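Local coordinates for protein butyryl-CoA dehydrogenase (Marinomonas mediterranea, PDB 6CXT) that belongs to the acyl-CoA dehydrogenase family of flavoproteins and binds flavin-adenine dinucleotide, at residues 11-16 against 67-72. Residues are numbered along the deposited sequence; the frame is centred on the assembly and turned at random.
Sequences ELFEHA and TIKIIE
Phe-13 reaches from helix 7-19 to Lys-69 of helix 64-77, joining two helices of the all-helical N-terminal domain of the acyl-CoA dehydrogenase fold. The short segments run nearly parallel, crossing at -27° with their axes 8.3 Å apart, and the nearest CA atoms across the pair are those of Phe-13 and Ile-70.

The aromatic contact dominates. With CG anti to the backbone N (chi1 -177°), the Phe-13 ring swings across to the partner helix, and the lysine chain, bent at chi2 (59°), folds over one of its faces. Lys-69 CE makes a CH-pi contact 3.6 Å from the centroid of the Phe-13 ring, lying above it but displaced toward the rim. Beyond it the ammonium group gives a cation-pi interaction, with Lys-69 NZ 4.0 Å from the same Phe-13 centroid. The same lysine also meets the ring's edge: its carbonyl oxygen, Lys-69 O, lies in the ring plane 3.1 Å from Phe-13 CD1.

The ammonium group above the ring is also held by polar partners. NZ hydrogen-bonds Tyr-300 OH and makes a long salt bridge to Glu-72 OE1, while that carboxylate also bonds Tyr-300 and pairs with Arg-296, linking the contact to helix 279-306.

Apolar contacts fill the rest of the interface around Ile-70, whose side chain also touches Leu-49 and Phe-62 from neighbouring loops. Leu-12 CB packs 3.8 Å from Ile-70 CG1, and the Leu-12 CD2 branch approaches the CD1 methyl of Ile-70. One turn on, the Ala-16 methyl sits 4.2 Å from Ile-70 CG2, and Ala-16 CB comes still nearer the backbone, 3.5 Å from Ile-70 O.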
loop_
_atom_site.group_PDB
_atom_site.type_symbol
_atom_site.label_atom_id
_atom_site.label_comp_id
_atom_site.label_asym_id
_atom_site.label_seq_id
_atom_site.Cartn_x
_atom_site.Cartn_y
_atom_site.Cartn_z
ATOM N N GLU B 11 15.328 3.400 -34.562
ATOM C CA GLU B 11 14.945 2.590 -35.694
ATOM C C GLU B 11 14.726 1.113 -35.302
ATOM O O GLU B 11 13.738 0.479 -35.718
ATOM C CB GLU B 11 15.976 2.726 -36.845
ATOM C CG GLU B 11 15.461 2.207 -38.178
ATOM C CD GLU B 11 13.970 2.473 -38.358
ATOM O OE1 GLU B 11 13.593 3.675 -38.384
ATOM O OE2 GLU B 11 13.181 1.486 -38.433
ATOM N N LEU B 12 15.660 0.586 -34.530
ATOM C CA LEU B 12 15.563 -0.779 -34.039
ATOM C C LEU B 12 14.331 -0.953 -33.150
ATOM O O LEU B 12 13.639 -1.967 -33.225
ATOM C CB LEU B 12 16.834 -1.143 -33.283
ATOM C CG LEU B 12 18.056 -1.366 -34.188
ATOM C CD1 LEU B 12 19.338 -1.118 -33.409
ATOM C CD2 LEU B 12 18.032 -2.760 -34.804
ATOM N N PHE B 13 14.053 0.047 -32.311
ATOM C CA PHE B 13 12.880 -0.016 -31.456
ATOM C C PHE B 13 11.614 -0.031 -32.291
ATOM O O PHE B 13 10.704 -0.846 -32.072
ATOM C CB PHE B 13 12.888 1.163 -30.498
ATOM C CG PHE B 13 11.750 1.155 -29.508
ATOM C CD1 PHE B 13 11.716 0.214 -28.441
ATOM C CD2 PHE B 13 10.739 2.113 -29.589
ATOM C CE1 PHE B 13 10.690 0.261 -27.504
ATOM C CE2 PHE B 13 9.681 2.152 -28.640
ATOM C CZ PHE B 13 9.655 1.229 -27.610
ATOM N N GLU B 14 11.542 0.842 -33.286
ATOM C CA GLU B 14 10.354 0.843 -34.147
ATOM C C GLU B 14 10.222 -0.481 -34.885
ATOM O O GLU B 14 9.104 -0.977 -35.072
ATOM C CB GLU B 14 10.394 1.996 -35.163
ATOM C CG GLU B 14 10.145 3.382 -34.554
ATOM C CD GLU B 14 8.894 3.456 -33.669
ATOM O OE1 GLU B 14 9.008 3.984 -32.523
ATOM O OE2 GLU B 14 7.803 2.988 -34.114
ATOM N N HIS B 15 11.361 -1.054 -35.275
ATOM C CA HIS B 15 11.378 -2.364 -35.976
ATOM C C HIS B 15 10.772 -3.455 -35.049
ATOM O O HIS B 15 9.858 -4.202 -35.452
ATOM C CB HIS B 15 12.818 -2.661 -36.477
ATOM C CG HIS B 15 12.971 -3.937 -37.255
ATOM N ND1 HIS B 15 12.095 -4.333 -38.249
ATOM C CD2 HIS B 15 13.930 -4.902 -37.197
ATOM C CE1 HIS B 15 12.491 -5.495 -38.749
ATOM N NE2 HIS B 15 13.608 -5.855 -38.139
ATOM N N ALA B 16 11.221 -3.475 -33.784
ATOM C CA ALA B 16 10.614 -4.354 -32.753
ATOM C C ALA B 16 9.120 -4.150 -32.566
ATOM O O ALA B 16 8.364 -5.122 -32.453
ATOM C CB ALA B 16 11.338 -4.207 -31.427
ATOM N N THR B 67 20.111 -3.612 -26.645
ATOM C CA THR B 67 19.498 -4.933 -26.547
ATOM C C THR B 67 18.195 -4.808 -25.719
ATOM O O THR B 67 17.144 -5.292 -26.150
ATOM C CB THR B 67 20.431 -5.922 -25.824
ATOM O OG1 THR B 67 21.566 -6.218 -26.638
ATOM C CG2 THR B 67 19.704 -7.262 -25.472
ATOM N N ILE B 68 18.272 -4.172 -24.537
ATOM C CA ILE B 68 17.055 -4.081 -23.690
ATOM C C ILE B 68 15.949 -3.241 -24.361
ATOM O O ILE B 68 14.753 -3.503 -24.183
ATOM C CB ILE B 68 17.322 -3.679 -22.208
ATOM C CG1 ILE B 68 17.875 -2.287 -22.045
ATOM C CG2 ILE B 68 18.191 -4.734 -21.496
ATOM C CD1 ILE B 68 16.783 -1.255 -21.820
ATOM N N LYS B 69 16.359 -2.226 -25.129
ATOM C CA LYS B 69 15.361 -1.371 -25.791
ATOM C C LYS B 69 14.601 -2.174 -26.817
ATOM O O LYS B 69 13.382 -2.020 -26.980
ATOM C CB LYS B 69 16.028 -0.126 -26.424
ATOM C CG LYS B 69 15.080 0.898 -27.044
ATOM C CD LYS B 69 14.058 1.465 -26.052
ATOM C CE LYS B 69 13.375 2.700 -26.639
ATOM N NZ LYS B 69 12.418 3.255 -25.625
ATOM N N ILE B 70 15.312 -3.041 -27.546
ATOM C CA ILE B 70 14.616 -3.867 -28.557
ATOM C C ILE B 70 13.686 -4.864 -27.838
ATOM O O ILE B 70 12.547 -5.099 -28.248
ATOM C CB ILE B 70 15.642 -4.621 -29.430
ATOM C CG1 ILE B 70 16.294 -3.628 -30.409
ATOM C CG2 ILE B 70 15.012 -5.830 -30.161
ATOM C CD1 ILE B 70 17.642 -4.185 -30.915
ATOM N N ILE B 71 14.180 -5.439 -26.745
ATOM C CA ILE B 71 13.375 -6.430 -26.018
ATOM C C ILE B 71 12.088 -5.748 -25.479
ATOM O O ILE B 71 10.998 -6.324 -25.501
ATOM C CB ILE B 71 14.204 -7.061 -24.862
ATOM C CG1 ILE B 71 15.337 -7.931 -25.456
ATOM C CG2 ILE B 71 13.308 -7.914 -23.951
ATOM C CD1 ILE B 71 16.306 -8.467 -24.407
ATOM N N GLU B 72 12.259 -4.530 -24.949
ATOM C CA GLU B 72 11.102 -3.760 -24.463
ATOM C C GLU B 72 10.104 -3.592 -25.572
ATOM O O GLU B 72 8.893 -3.786 -25.354
ATOM C CB GLU B 72 11.559 -2.386 -23.993
ATOM C CG GLU B 72 10.415 -1.517 -23.485
ATOM C CD GLU B 72 10.867 -0.079 -23.203
ATOM O OE1 GLU B 72 12.094 0.195 -23.173
ATOM O OE2 GLU B 72 9.981 0.799 -23.044
#